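RNA-binding protein Smaug (PDB 1OXJ) binds RNA through its SAM domain, which in this fragment is joined to a helical PHAT domain, and probably recognises target transcripts in this way. Local coordinates at residues A[67-72]-A[109-114]; A[88-93]-A[116-121]; A[32-37]-A[60-65]; A[99-104]-A[156-161]; A[93-98]-A[146-151]. All blocks are in the same frame, centred on the assembly; numbering follows the deposited sequence.

From the N terminus, contact 3 closes first: it brings the turn at 32-37 back onto helix 49-77 and completes a loop within the SAM domain before any other contact opens. That long helix runs on into the PHAT region, where contact 1 sets its 67-72 part against the start of helix 111-127. The remaining contacts interlock with it. Contact 2 (88-93 with 116-121), contact 5 (93-98 with 146-151) and contact 4 (99-104 with 156-161) cross contact 1 and one another, so none nests inside another. Contacts 2 and 5 share Ile93. Met34 of contact 3 packs on Pro97 of contact 5, and Glu32 forms a salt bridge with Lys99 of contact 4, joining the SAM and PHAT parts.

Contact 1 (A[67-72]-A[109-114]); sequences NILNRV and ENIGLR
The guanidinium of Arg114 meets Asn70 at its edge, in plane, while the amide of Asn70 is turned 78° away from that plane. Arg114 NH2 donates to Asn70 OD1 over 3.0 Å, nearly straight at 167°, and arrives in the carbonyl plane on a lone pair. With CG anti to the backbone N (chi1 179°), the Asn70 amide runs alongside the Arg114 chain and offers OD1 to NH2. Next to this bond the contact is apolar: Leu69 CD1 rests 3.7 Å from Arg114 CB and 4.2 Å from Ile111 CG2. These residues join helix 49-77 to the first turn of helix 111-127, where Asn110 is the N-cap and its OD1 accepts from Leu113 N. Arg114 also forms a salt bridge with Glu73 and donates to Glu108 O. A leucine in its place would probably leave Asn70 OD1 without this donor and Glu73 without its positive partner. The guanidinium thus ties an amide, a carboxylate and a backbone carbonyl together beside an apolar patch.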
# COMPACT_ATOMS: atom_id res chain seq x y z
N ASN A 67 -1.64 -5.92 9.75
CA ASN A 67 -2.87 -6.07 10.52
C ASN A 67 -4.05 -5.46 9.74
O ASN A 67 -5.14 -6.04 9.68
CB ASN A 67 -2.75 -5.37 11.88
CG ASN A 67 -1.71 -6.02 12.79
OD1 ASN A 67 -1.58 -7.25 12.82
ND2 ASN A 67 -0.98 -5.20 13.54
N ILE A 68 -3.83 -4.29 9.16
CA ILE A 68 -4.88 -3.63 8.39
C ILE A 68 -5.33 -4.52 7.24
O ILE A 68 -6.52 -4.74 7.04
CB ILE A 68 -4.40 -2.28 7.82
CG1 ILE A 68 -4.22 -1.27 8.97
CG2 ILE A 68 -5.39 -1.77 6.79
CD1 ILE A 68 -3.44 -0.03 8.58
N LEU A 69 -4.37 -5.03 6.47
CA LEU A 69 -4.71 -5.90 5.34
C LEU A 69 -5.41 -7.16 5.83
O LEU A 69 -6.37 -7.63 5.22
CB LEU A 69 -3.45 -6.24 4.54
CG LEU A 69 -2.86 -5.04 3.80
CD1 LEU A 69 -1.44 -5.36 3.30
CD2 LEU A 69 -3.78 -4.67 2.64
N ASN A 70 -4.91 -7.72 6.93
CA ASN A 70 -5.50 -8.93 7.50
C ASN A 70 -6.96 -8.65 7.84
O ASN A 70 -7.86 -9.44 7.52
CB ASN A 70 -4.73 -9.34 8.75
CG ASN A 70 -5.29 -10.58 9.41
OD1 ASN A 70 -5.35 -11.65 8.80
ND2 ASN A 70 -5.73 -10.44 10.66
N ARG A 71 -7.20 -7.52 8.50
CA ARG A 71 -8.54 -7.11 8.90
C ARG A 71 -9.47 -6.93 7.70
O ARG A 71 -10.60 -7.41 7.70
CB ARG A 71 -8.47 -5.79 9.67
CG ARG A 71 -9.80 -5.34 10.23
CD ARG A 71 -10.02 -3.86 9.98
NE ARG A 71 -8.91 -3.04 10.44
CZ ARG A 71 -8.81 -1.74 10.23
NH1 ARG A 71 -9.77 -1.10 9.56
NH2 ARG A 71 -7.76 -1.06 10.68
N VAL A 72 -8.99 -6.23 6.68
CA VAL A 72 -9.80 -6.00 5.49
C VAL A 72 -10.14 -7.32 4.83
O VAL A 72 -11.28 -7.55 4.44
CB VAL A 72 -9.06 -5.09 4.48
CG1 VAL A 72 -9.79 -5.08 3.14
CG2 VAL A 72 -8.96 -3.67 5.04
N GLU A 109 3.11 -11.87 7.22
CA GLU A 109 3.73 -10.57 7.44
C GLU A 109 4.32 -10.01 6.15
O GLU A 109 4.93 -8.95 6.16
CB GLU A 109 4.85 -10.70 8.48
CG GLU A 109 4.40 -11.33 9.79
CD GLU A 109 3.40 -10.46 10.54
OE1 GLU A 109 2.69 -11.00 11.42
OE2 GLU A 109 3.33 -9.25 10.25
N ASN A 110 4.14 -10.73 5.05
CA ASN A 110 4.65 -10.29 3.74
C ASN A 110 3.65 -9.26 3.20
O ASN A 110 2.60 -9.64 2.68
CB ASN A 110 4.75 -11.49 2.81
CG ASN A 110 5.50 -11.18 1.52
OD1 ASN A 110 5.21 -10.20 0.85
ND2 ASN A 110 6.46 -12.04 1.17
N ILE A 111 3.96 -7.97 3.36
CA ILE A 111 3.05 -6.90 2.94
C ILE A 111 2.57 -6.97 1.49
O ILE A 111 1.38 -6.81 1.21
CB ILE A 111 3.67 -5.49 3.17
CG1 ILE A 111 4.11 -5.35 4.64
CG2 ILE A 111 2.65 -4.39 2.81
CD1 ILE A 111 3.06 -5.74 5.66
N GLY A 112 3.50 -7.20 0.57
CA GLY A 112 3.13 -7.28 -0.83
C GLY A 112 2.15 -8.41 -1.07
O GLY A 112 1.18 -8.26 -1.81
N LEU A 113 2.42 -9.55 -0.44
CA LEU A 113 1.56 -10.72 -0.59
C LEU A 113 0.16 -10.49 -0.02
O LEU A 113 -0.84 -10.87 -0.64
CB LEU A 113 2.21 -11.92 0.11
CG LEU A 113 1.66 -13.30 -0.23
CD1 LEU A 113 1.98 -13.62 -1.70
CD2 LEU A 113 2.29 -14.35 0.69
N ARG A 114 0.08 -9.89 1.17
CA ARG A 114 -1.21 -9.62 1.79
C ARG A 114 -1.99 -8.62 0.95
O ARG A 114 -3.21 -8.71 0.83
CB ARG A 114 -1.01 -9.06 3.21
CG ARG A 114 -0.29 -10.01 4.18
CD ARG A 114 -0.92 -11.40 4.17
NE ARG A 114 -2.33 -11.40 4.60
CZ ARG A 114 -2.73 -11.48 5.86
NH1 ARG A 114 -1.85 -11.56 6.85
NH2 ARG A 114 -4.03 -11.51 6.15

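Contact 2 (A[88-93]-A[116-121]); sequences EELTNI and LKVIDI
Leu90 of helix 83-91 touches Val118 and Ile119 of helix 111-127, a helix-to-helix contact in the interior of the all-helical PHAT domain. The first shell is three methyl-bearing tips. Leu90 CD2 lies 3.7 Å from Val118 CG1, and the two side chains run antiparallel past one another. Val118 presents that methyl because CG1 stands anti to the backbone N (chi1 168°), beside the carbonyl carbon. The other branch of Leu90 is used for the neighbouring residue, whose side chain it crosses at a slant; Ile119 starts off to the side, and its CD1 comes round to meet the leucine. No hydrogen bond joins the segments, and all three touching residues are buried; the contact is made by apolar side chains. The backbones stay well separated, with Leu90 CA and Ile119 CA 8.6 Å apart, a gap spanned by the side chains. Farther out, Leu69 of helix 49-77 and Phe115 also pack on Leu90, Val72 packs on Val118, and Ile145 of helix 136-150 touches both Leu90 and Ile119. Four helices therefore converge on this leucine and its partners. At its forked end, Leu90 CD1 sits 3.7 Å from Ile119 CD1 and 4.1 Å from Val118 CG1.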
# COMPACT_ATOMS: atom_id res chain seq x y z
N GLU A 88 -10.68 2.31 0.21
CA GLU A 88 -10.14 3.50 0.87
C GLU A 88 -8.89 3.08 1.65
O GLU A 88 -7.86 3.76 1.60
CB GLU A 88 -11.18 4.11 1.82
CG GLU A 88 -10.77 5.46 2.39
CD GLU A 88 -11.77 6.01 3.38
OE1 GLU A 88 -12.99 6.03 3.06
OE2 GLU A 88 -11.35 6.42 4.48
N GLU A 89 -8.99 1.97 2.37
CA GLU A 89 -7.84 1.46 3.12
C GLU A 89 -6.67 1.20 2.16
O GLU A 89 -5.55 1.64 2.40
CB GLU A 89 -8.19 0.15 3.83
CG GLU A 89 -9.19 0.29 4.98
CD GLU A 89 -8.61 0.97 6.20
OE1 GLU A 89 -9.33 1.10 7.21
OE2 GLU A 89 -7.43 1.37 6.17
N LEU A 90 -6.94 0.49 1.06
CA LEU A 90 -5.88 0.18 0.10
C LEU A 90 -5.20 1.42 -0.43
O LEU A 90 -3.99 1.43 -0.67
CB LEU A 90 -6.44 -0.64 -1.08
CG LEU A 90 -6.97 -2.04 -0.75
CD1 LEU A 90 -7.56 -2.66 -2.00
CD2 LEU A 90 -5.84 -2.92 -0.19
N THR A 91 -5.97 2.49 -0.61
CA THR A 91 -5.44 3.75 -1.13
C THR A 91 -4.27 4.27 -0.30
O THR A 91 -3.33 4.87 -0.85
CB THR A 91 -6.55 4.81 -1.15
OG1 THR A 91 -7.50 4.47 -2.17
CG2 THR A 91 -5.97 6.19 -1.40
N ASN A 92 -4.32 4.03 1.00
CA ASN A 92 -3.27 4.50 1.89
C ASN A 92 -2.13 3.51 2.07
O ASN A 92 -1.23 3.73 2.88
CB ASN A 92 -3.87 4.84 3.26
CG ASN A 92 -4.91 5.93 3.17
OD1 ASN A 92 -4.67 6.98 2.58
ND2 ASN A 92 -6.08 5.68 3.75
N ILE A 93 -2.15 2.44 1.29
CA ILE A 93 -1.09 1.43 1.39
C ILE A 93 -0.37 1.22 0.06
O ILE A 93 0.83 0.96 0.02
CB ILE A 93 -1.68 0.08 1.86
CG1 ILE A 93 -2.20 0.21 3.30
CG2 ILE A 93 -0.64 -1.03 1.77
CD1 ILE A 93 -2.82 -1.07 3.84
N LEU A 116 -1.76 -8.12 -2.35
CA LEU A 116 -2.26 -8.78 -3.54
C LEU A 116 -3.43 -9.71 -3.20
O LEU A 116 -4.34 -9.89 -4.01
CB LEU A 116 -1.15 -9.56 -4.24
CG LEU A 116 -0.09 -8.72 -4.97
CD1 LEU A 116 0.95 -9.65 -5.55
CD2 LEU A 116 -0.75 -7.89 -6.08
N LYS A 117 -3.40 -10.30 -2.01
CA LYS A 117 -4.48 -11.19 -1.58
C LYS A 117 -5.77 -10.39 -1.45
O LYS A 117 -6.83 -10.82 -1.90
CB LYS A 117 -4.15 -11.85 -0.23
CG LYS A 117 -3.42 -13.18 -0.32
CD LYS A 117 -3.28 -13.82 1.06
CE LYS A 117 -2.73 -15.24 0.98
NZ LYS A 117 -1.32 -15.28 0.51
N VAL A 118 -5.68 -9.21 -0.83
CA VAL A 118 -6.83 -8.35 -0.64
C VAL A 118 -7.36 -7.88 -2.00
O VAL A 118 -8.57 -7.80 -2.21
CB VAL A 118 -6.49 -7.13 0.23
CG1 VAL A 118 -7.61 -6.11 0.16
CG2 VAL A 118 -6.27 -7.58 1.67
N ILE A 119 -6.45 -7.57 -2.92
CA ILE A 119 -6.87 -7.14 -4.25
C ILE A 119 -7.72 -8.23 -4.90
O ILE A 119 -8.74 -7.94 -5.53
CB ILE A 119 -5.66 -6.82 -5.17
CG1 ILE A 119 -4.96 -5.54 -4.71
CG2 ILE A 119 -6.14 -6.66 -6.61
CD1 ILE A 119 -5.83 -4.28 -4.80
N ASP A 120 -7.31 -9.49 -4.74
CA ASP A 120 -8.07 -10.60 -5.31
C ASP A 120 -9.47 -10.69 -4.71
O ASP A 120 -10.46 -10.86 -5.42
CB ASP A 120 -7.36 -11.94 -5.09
CG ASP A 120 -6.12 -12.10 -5.96
OD1 ASP A 120 -6.06 -11.48 -7.04
OD2 ASP A 120 -5.20 -12.85 -5.56
N ILE A 121 -9.55 -10.57 -3.38
CA ILE A 121 -10.83 -10.62 -2.69
C ILE A 121 -11.72 -9.46 -3.13
O ILE A 121 -12.90 -9.64 -3.41
CB ILE A 121 -10.64 -10.57 -1.17
CG1 ILE A 121 -9.83 -11.78 -0.71
CG2 ILE A 121 -12.00 -10.53 -0.48
CD1 ILE A 121 -9.49 -11.78 0.75

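Contact 3 (A[32-37]-A[60-65])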
# COMPACT_ATOMS: atom_id res chain seq x y z
N GLU A 32 14.63 -1.97 6.62
CA GLU A 32 14.53 -2.22 8.06
C GLU A 32 14.86 -0.98 8.89
O GLU A 32 14.26 -0.74 9.93
CB GLU A 32 15.45 -3.38 8.47
CG GLU A 32 15.04 -4.76 7.94
CD GLU A 32 15.12 -4.89 6.42
OE1 GLU A 32 16.07 -4.35 5.81
OE2 GLU A 32 14.24 -5.55 5.83
N GLU A 33 15.83 -0.19 8.44
CA GLU A 33 16.20 1.02 9.16
C GLU A 33 15.06 2.03 9.15
O GLU A 33 14.80 2.70 10.16
CB GLU A 33 17.45 1.65 8.55
CG GLU A 33 18.72 0.83 8.80
CD GLU A 33 19.96 1.49 8.22
OE1 GLU A 33 20.00 1.73 6.99
OE2 GLU A 33 20.89 1.78 9.00
N MET A 34 14.37 2.13 8.01
CA MET A 34 13.23 3.04 7.89
C MET A 34 12.21 2.74 8.98
O MET A 34 11.67 3.65 9.60
CB MET A 34 12.55 2.91 6.50
CG MET A 34 11.11 3.52 6.40
SD MET A 34 10.33 3.39 4.76
CE MET A 34 9.88 1.66 4.74
N LEU A 35 11.97 1.45 9.22
CA LEU A 35 10.99 1.04 10.23
C LEU A 35 11.44 1.28 11.67
O LEU A 35 10.65 1.12 12.59
CB LEU A 35 10.62 -0.44 10.04
CG LEU A 35 9.93 -0.76 8.71
CD1 LEU A 35 9.56 -2.24 8.66
CD2 LEU A 35 8.69 0.10 8.53
N LEU A 36 12.69 1.68 11.85
CA LEU A 36 13.22 1.96 13.18
C LEU A 36 13.14 3.45 13.51
O LEU A 36 13.49 3.88 14.61
CB LEU A 36 14.68 1.51 13.29
CG LEU A 36 14.89 -0.00 13.17
CD1 LEU A 36 16.38 -0.32 13.28
CD2 LEU A 36 14.10 -0.71 14.26
N ILE A 37 12.67 4.24 12.54
CA ILE A 37 12.55 5.68 12.72
C ILE A 37 11.56 6.10 13.79
O ILE A 37 10.42 5.62 13.83
CB ILE A 37 12.15 6.36 11.39
CG1 ILE A 37 13.33 6.32 10.42
CG2 ILE A 37 11.69 7.79 11.65
CD1 ILE A 37 13.00 6.82 9.02
N ASP A 60 4.69 4.55 11.79
CA ASP A 60 3.94 3.67 12.69
C ASP A 60 2.83 3.00 11.90
O ASP A 60 2.58 1.81 12.05
CB ASP A 60 3.35 4.46 13.86
CG ASP A 60 4.42 4.97 14.81
OD1 ASP A 60 5.26 4.15 15.23
OD2 ASP A 60 4.42 6.18 15.12
N LYS A 61 2.16 3.77 11.03
CA LYS A 61 1.09 3.20 10.23
C LYS A 61 1.64 2.15 9.27
O LYS A 61 0.95 1.19 8.93
CB LYS A 61 0.35 4.29 9.44
CG LYS A 61 -0.44 5.23 10.33
CD LYS A 61 -1.38 6.12 9.54
CE LYS A 61 -2.15 7.04 10.48
NZ LYS A 61 -3.13 7.89 9.75
N LEU A 62 2.89 2.33 8.84
CA LEU A 62 3.52 1.35 7.96
C LEU A 62 3.58 0.03 8.70
O LEU A 62 3.30 -1.03 8.13
CB LEU A 62 4.94 1.78 7.57
CG LEU A 62 5.10 2.90 6.54
CD1 LEU A 62 6.59 3.02 6.13
CD2 LEU A 62 4.24 2.57 5.31
N LYS A 63 3.91 0.10 9.98
CA LYS A 63 4.02 -1.11 10.79
C LYS A 63 2.69 -1.81 10.98
O LYS A 63 2.65 -3.01 11.26
CB LYS A 63 4.63 -0.79 12.16
CG LYS A 63 6.01 -0.17 12.13
CD LYS A 63 6.57 -0.06 13.55
CE LYS A 63 7.61 1.03 13.69
NZ LYS A 63 7.01 2.40 13.62
N GLU A 64 1.59 -1.08 10.81
CA GLU A 64 0.26 -1.67 10.97
C GLU A 64 -0.32 -2.27 9.69
O GLU A 64 -1.36 -2.93 9.72
CB GLU A 64 -0.72 -0.62 11.51
CG GLU A 64 -0.51 -0.27 12.97
CD GLU A 64 -0.45 -1.50 13.86
OE1 GLU A 64 -1.38 -2.33 13.80
OE2 GLU A 64 0.54 -1.64 14.62
N ARG A 65 0.36 -2.07 8.57
CA ARG A 65 -0.13 -2.58 7.30
C ARG A 65 -0.59 -4.04 7.32
O ARG A 65 -1.69 -4.35 6.85
CB ARG A 65 0.92 -2.38 6.21
CG ARG A 65 1.04 -0.94 5.75
CD ARG A 65 2.17 -0.78 4.77
NE ARG A 65 3.46 -1.17 5.36
CZ ARG A 65 4.60 -1.22 4.68
NH1 ARG A 65 4.60 -0.90 3.39
NH2 ARG A 65 5.72 -1.60 5.28
O HOH W 1 7.57 5.55 14.69
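Met34 and Leu62 cross at about a right angle, methyl against methyl: Met34 CE comes to 3.8 Å from Leu62 CD1. Met34 leaves the backbone with CG anti to N, stays extended through chi2, and then bends at its last torsion (chi3 75°), which carries CE across the leucine branch. Leu35 uses CD2 to approach Leu62 CB at 4.2 Å. Lys63 flanks the apolar pair. Its aliphatic chain runs out fairly straight and bends only at chi4 (72°), passing Leu35 O with CE at 3.2 Å, which brings NZ to Asp60. There NZ forms a salt bridge to Asp60 OD1 at 3.0 Å, met from above the carboxylate plane. A water sits within hydrogen-bonding distance of both Ile37 O (3.0 Å) and Asp60 OD1 (2.8 Å), linking the segments. On the helix itself, Arg65 NE donates to Leu62 O over 2.8 Å, and Leu62 CD2 lies over one face of the guanidinium near its rim. Leu62 O also accepts from Arg65 N, so this carbonyl is gripped twice by one residue. Ile10 and Trp13 of helix 10-16 pack on Met34 and Leu62 respectively. A type I turn from Met34 to Ile37 leads the chain past helix 49-77, the last of the SAM domain, and together these pieces form part of the hydrophobic core of the five-helix SAM fold.

Contact 4 (A[99-104]-A[156-161])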
# COMPACT_ATOMS: atom_id res chain seq x y z
N LYS A 99 8.65 -4.44 0.26
CA LYS A 99 9.73 -5.32 -0.17
C LYS A 99 9.18 -6.28 -1.22
O LYS A 99 7.97 -6.45 -1.34
CB LYS A 99 10.25 -6.13 1.01
CG LYS A 99 10.81 -5.28 2.15
CD LYS A 99 11.48 -6.15 3.20
CE LYS A 99 12.84 -6.65 2.72
NZ LYS A 99 13.57 -7.37 3.81
N PRO A 100 10.07 -6.90 -2.00
CA PRO A 100 9.63 -7.85 -3.03
C PRO A 100 8.81 -8.99 -2.42
O PRO A 100 8.96 -9.31 -1.23
CB PRO A 100 10.95 -8.36 -3.60
CG PRO A 100 11.84 -7.14 -3.51
CD PRO A 100 11.51 -6.61 -2.12
N LEU A 101 7.94 -9.60 -3.21
CA LEU A 101 7.15 -10.73 -2.73
C LEU A 101 8.08 -11.86 -2.32
O LEU A 101 7.80 -12.61 -1.38
CB LEU A 101 6.20 -11.22 -3.82
CG LEU A 101 5.15 -10.23 -4.32
CD1 LEU A 101 4.44 -10.82 -5.52
CD2 LEU A 101 4.15 -9.92 -3.22
N GLU A 102 9.21 -11.97 -3.03
CA GLU A 102 10.20 -13.00 -2.77
C GLU A 102 11.05 -12.78 -1.52
O GLU A 102 12.20 -13.23 -1.47
CB GLU A 102 11.15 -13.15 -3.96
CG GLU A 102 10.53 -13.69 -5.21
CD GLU A 102 9.41 -12.81 -5.70
OE1 GLU A 102 9.59 -11.57 -5.70
OE2 GLU A 102 8.37 -13.37 -6.09
N SER A 103 10.51 -12.09 -0.53
CA SER A 103 11.25 -11.84 0.70
C SER A 103 10.87 -12.88 1.73
O SER A 103 9.74 -12.89 2.23
CB SER A 103 10.94 -10.45 1.24
OG SER A 103 11.31 -9.45 0.31
N PRO A 104 11.81 -13.79 2.06
CA PRO A 104 11.56 -14.85 3.03
C PRO A 104 11.01 -14.34 4.36
O PRO A 104 11.43 -13.30 4.85
CB PRO A 104 12.94 -15.50 3.19
CG PRO A 104 13.56 -15.29 1.85
CD PRO A 104 13.19 -13.86 1.56
N MET A 156 6.62 -6.69 -9.59
CA MET A 156 7.23 -6.92 -10.88
C MET A 156 6.76 -8.21 -11.55
O MET A 156 6.34 -8.20 -12.71
CB MET A 156 8.75 -6.95 -10.69
CG MET A 156 9.57 -7.17 -11.94
SD MET A 156 11.31 -6.94 -11.52
CE MET A 156 11.36 -5.14 -11.46
N ASN A 157 6.81 -9.32 -10.82
CA ASN A 157 6.41 -10.62 -11.38
C ASN A 157 4.91 -10.91 -11.34
O ASN A 157 4.49 -12.05 -11.54
CB ASN A 157 7.17 -11.74 -10.67
CG ASN A 157 8.66 -11.58 -10.79
OD1 ASN A 157 9.18 -11.36 -11.89
ND2 ASN A 157 9.36 -11.67 -9.67
N HIS A 158 4.11 -9.88 -11.11
CA HIS A 158 2.66 -10.02 -11.06
C HIS A 158 2.02 -8.96 -11.94
O HIS A 158 0.80 -8.94 -12.12
CB HIS A 158 2.17 -9.87 -9.63
CG HIS A 158 2.05 -11.17 -8.90
ND1 HIS A 158 0.95 -11.99 -9.02
CD2 HIS A 158 2.89 -11.79 -8.04
CE1 HIS A 158 1.11 -13.06 -8.26
NE2 HIS A 158 2.28 -12.97 -7.65
N ALA A 159 2.86 -8.08 -12.49
CA ALA A 159 2.38 -7.01 -13.36
C ALA A 159 1.43 -7.51 -14.44
O ALA A 159 0.42 -6.88 -14.73
CB ALA A 159 3.57 -6.30 -14.00
N SER A 160 1.77 -8.66 -15.03
CA SER A 160 0.94 -9.23 -16.08
C SER A 160 -0.45 -9.58 -15.58
O SER A 160 -1.46 -9.25 -16.20
CB SER A 160 1.61 -10.48 -16.67
OG SER A 160 0.79 -11.06 -17.67
N GLN A 161 -0.51 -10.26 -14.44
CA GLN A 161 -1.78 -10.65 -13.86
C GLN A 161 -2.60 -9.42 -13.46
O GLN A 161 -3.83 -9.42 -13.54
CB GLN A 161 -1.56 -11.55 -12.64
CG GLN A 161 -0.75 -12.82 -12.92
CD GLN A 161 0.76 -12.60 -12.89
OE1 GLN A 161 1.31 -11.83 -13.67
NE2 GLN A 161 1.44 -13.29 -11.97
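Leu101 and His158 meet at the surface of the helical PHAT domain, where the loop between helices 83-91 and 111-127 passes the N-cap residue of helix 159-170. Leu101 sits in a type I turn from Pro100 to Ser103. Its CB points at the 156-161 segment, and CG stands anti to the carbonyl carbon (chi1 -62°), which carries the fork to that segment. There the leucine and His158 side chains cross at about a right angle, though the placing of CD1 against the imidazole is doubtful. CD2 packs on the first turn of helix 111-127, beside Gly112 and Leu113. Leu101 also packs on Leu116 of that helix. Leu116 touches His158 as well, and Phe155 packs on Leu101, so the leucine sits among apolar and aromatic neighbours. Beside it, Glu102 bends at chi2 to bring its carboxylate near the amide of Asn157. The two planes stand 77° apart; the carboxylate and amide are neighbours at the surface without a bond between them. The turn is held from within: Ser103 OG donates to Pro100 O over 2.8 Å, tilted from the carbonyl plane, with a weak backbone bond from Ser103 N to the same oxygen. Asn110, the N-cap of helix 111-127, donates to Leu101 O. At the surface, Glu102 OE1 remains 4.0 Å from Asn157 ND2.

Contact 5 (A[93-98]-A[146-151]); sequences IVLTPM and LDRSIH
Val94 and Leu95 lie against Arg148 and Ser149, setting the type I turn that follows helix 83-91 against the end of helix 136-150 in the all-helical PHAT domain. Both apolar side chains run at a slant to Arg148, yet they touch different parts of it. Val94 points at the helix and meets the base of Arg148: CG2, anti to the backbone N, lies 3.7 Å from Arg148 CB, while CG1 takes the crowded position between N and the carbonyl carbon (chi1 70°). Leu95 starts off to the side, and its CD2 reaches the middle of the arginine, 3.7 Å from Arg148 CD. Arg148 thus offers its aliphatic stem to the turn. Bends at chi2 and chi3 take its guanidinium away from the loop, where NH1 makes a weak salt bridge to Asp147 OD2 at 3.3 Å. The charge is therefore kept apart from the methyl contacts. Asp147 has a second partner in Lys166 of helix 159-170. Phe115 packs on both Val94 and Ser149, and Leu12 of the SAM domain touches Leu95, so the turn is covered from both domains. Within the turn, Ile93 O accepts from Thr96 N and, on a lone pair in the carbonyl plane, from Thr96 OG1 at 2.7 Å. Ser149 OG is bonded to Ile145 O in its own helix, and the same Ser149 OG lies 3.5 Å from Val94 CG2.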
# COMPACT_ATOMS: atom_id res chain seq x y z
N ILE A 93 -2.15 2.44 1.29
CA ILE A 93 -1.09 1.43 1.39
C ILE A 93 -0.37 1.22 0.06
O ILE A 93 0.83 0.96 0.02
CB ILE A 93 -1.68 0.08 1.86
CG1 ILE A 93 -2.20 0.21 3.30
CG2 ILE A 93 -0.64 -1.03 1.77
CD1 ILE A 93 -2.82 -1.07 3.84
N VAL A 94 -1.11 1.39 -1.03
CA VAL A 94 -0.56 1.15 -2.37
C VAL A 94 0.74 1.88 -2.72
O VAL A 94 1.57 1.34 -3.46
CB VAL A 94 -1.62 1.43 -3.45
CG1 VAL A 94 -1.91 2.94 -3.53
CG2 VAL A 94 -1.16 0.85 -4.78
N LEU A 95 0.94 3.07 -2.17
CA LEU A 95 2.15 3.84 -2.46
C LEU A 95 3.26 3.67 -1.44
O LEU A 95 4.36 4.21 -1.61
CB LEU A 95 1.83 5.33 -2.57
CG LEU A 95 0.77 5.72 -3.60
CD1 LEU A 95 0.63 7.23 -3.64
CD2 LEU A 95 1.15 5.17 -4.97
N THR A 96 2.99 2.93 -0.36
CA THR A 96 4.01 2.72 0.67
C THR A 96 5.13 1.78 0.23
O THR A 96 4.93 0.91 -0.62
CB THR A 96 3.38 2.13 1.96
OG1 THR A 96 2.88 0.81 1.70
CG2 THR A 96 2.25 3.01 2.45
N PRO A 97 6.33 1.93 0.82
CA PRO A 97 7.48 1.10 0.49
C PRO A 97 7.20 -0.36 0.84
O PRO A 97 6.87 -0.67 1.99
CB PRO A 97 8.60 1.68 1.36
CG PRO A 97 8.19 3.11 1.54
CD PRO A 97 6.70 3.01 1.75
N MET A 98 7.30 -1.23 -0.16
CA MET A 98 7.06 -2.65 0.03
C MET A 98 8.21 -3.46 -0.52
O MET A 98 8.69 -3.22 -1.63
CB MET A 98 5.77 -3.08 -0.67
CG MET A 98 4.48 -2.50 -0.09
SD MET A 98 2.98 -3.23 -0.89
CE MET A 98 2.11 -1.75 -1.43
N LEU A 146 -4.99 -0.41 -8.97
CA LEU A 146 -4.39 -1.42 -9.83
C LEU A 146 -3.30 -0.75 -10.65
O LEU A 146 -2.22 -1.31 -10.85
CB LEU A 146 -5.45 -2.04 -10.74
CG LEU A 146 -6.56 -2.79 -10.01
CD1 LEU A 146 -7.60 -3.29 -11.01
CD2 LEU A 146 -5.97 -3.95 -9.24
N ASP A 147 -3.60 0.46 -11.09
CA ASP A 147 -2.69 1.27 -11.89
C ASP A 147 -1.34 1.46 -11.18
O ASP A 147 -0.29 1.20 -11.76
CB ASP A 147 -3.36 2.62 -12.16
CG ASP A 147 -2.87 3.26 -13.44
OD1 ASP A 147 -2.63 2.53 -14.43
OD2 ASP A 147 -2.73 4.50 -13.45
N ARG A 148 -1.38 1.90 -9.93
CA ARG A 148 -0.16 2.11 -9.15
C ARG A 148 0.51 0.78 -8.80
O ARG A 148 1.73 0.71 -8.69
CB ARG A 148 -0.47 2.87 -7.86
CG ARG A 148 -1.00 4.29 -8.06
CD ARG A 148 0.10 5.25 -8.47
NE ARG A 148 0.60 5.00 -9.82
CZ ARG A 148 -0.06 5.31 -10.94
NH1 ARG A 148 -1.25 5.88 -10.87
NH2 ARG A 148 0.48 5.04 -12.12
N SER A 149 -0.29 -0.27 -8.62
CA SER A 149 0.25 -1.59 -8.28
C SER A 149 1.02 -2.20 -9.46
O SER A 149 2.04 -2.88 -9.27
CB SER A 149 -0.89 -2.54 -7.85
OG SER A 149 -1.54 -2.06 -6.68
N ILE A 150 0.52 -1.97 -10.67
CA ILE A 150 1.16 -2.50 -11.87
C ILE A 150 2.58 -1.95 -11.99
O ILE A 150 3.47 -2.60 -12.52
CB ILE A 150 0.35 -2.13 -13.14
CG1 ILE A 150 -0.96 -2.93 -13.16
CG2 ILE A 150 1.15 -2.43 -14.40
CD1 ILE A 150 -1.94 -2.49 -14.23
N HIS A 151 2.79 -0.75 -11.44
CA HIS A 151 4.10 -0.11 -11.51
C HIS A 151 4.90 -0.17 -10.22
O HIS A 151 5.91 0.53 -10.06
CB HIS A 151 3.92 1.33 -11.97
CG HIS A 151 3.31 1.45 -13.33
ND1 HIS A 151 3.95 1.03 -14.48
CD2 HIS A 151 2.09 1.90 -13.73
CE1 HIS A 151 3.16 1.21 -15.52
NE2 HIS A 151 2.03 1.73 -15.09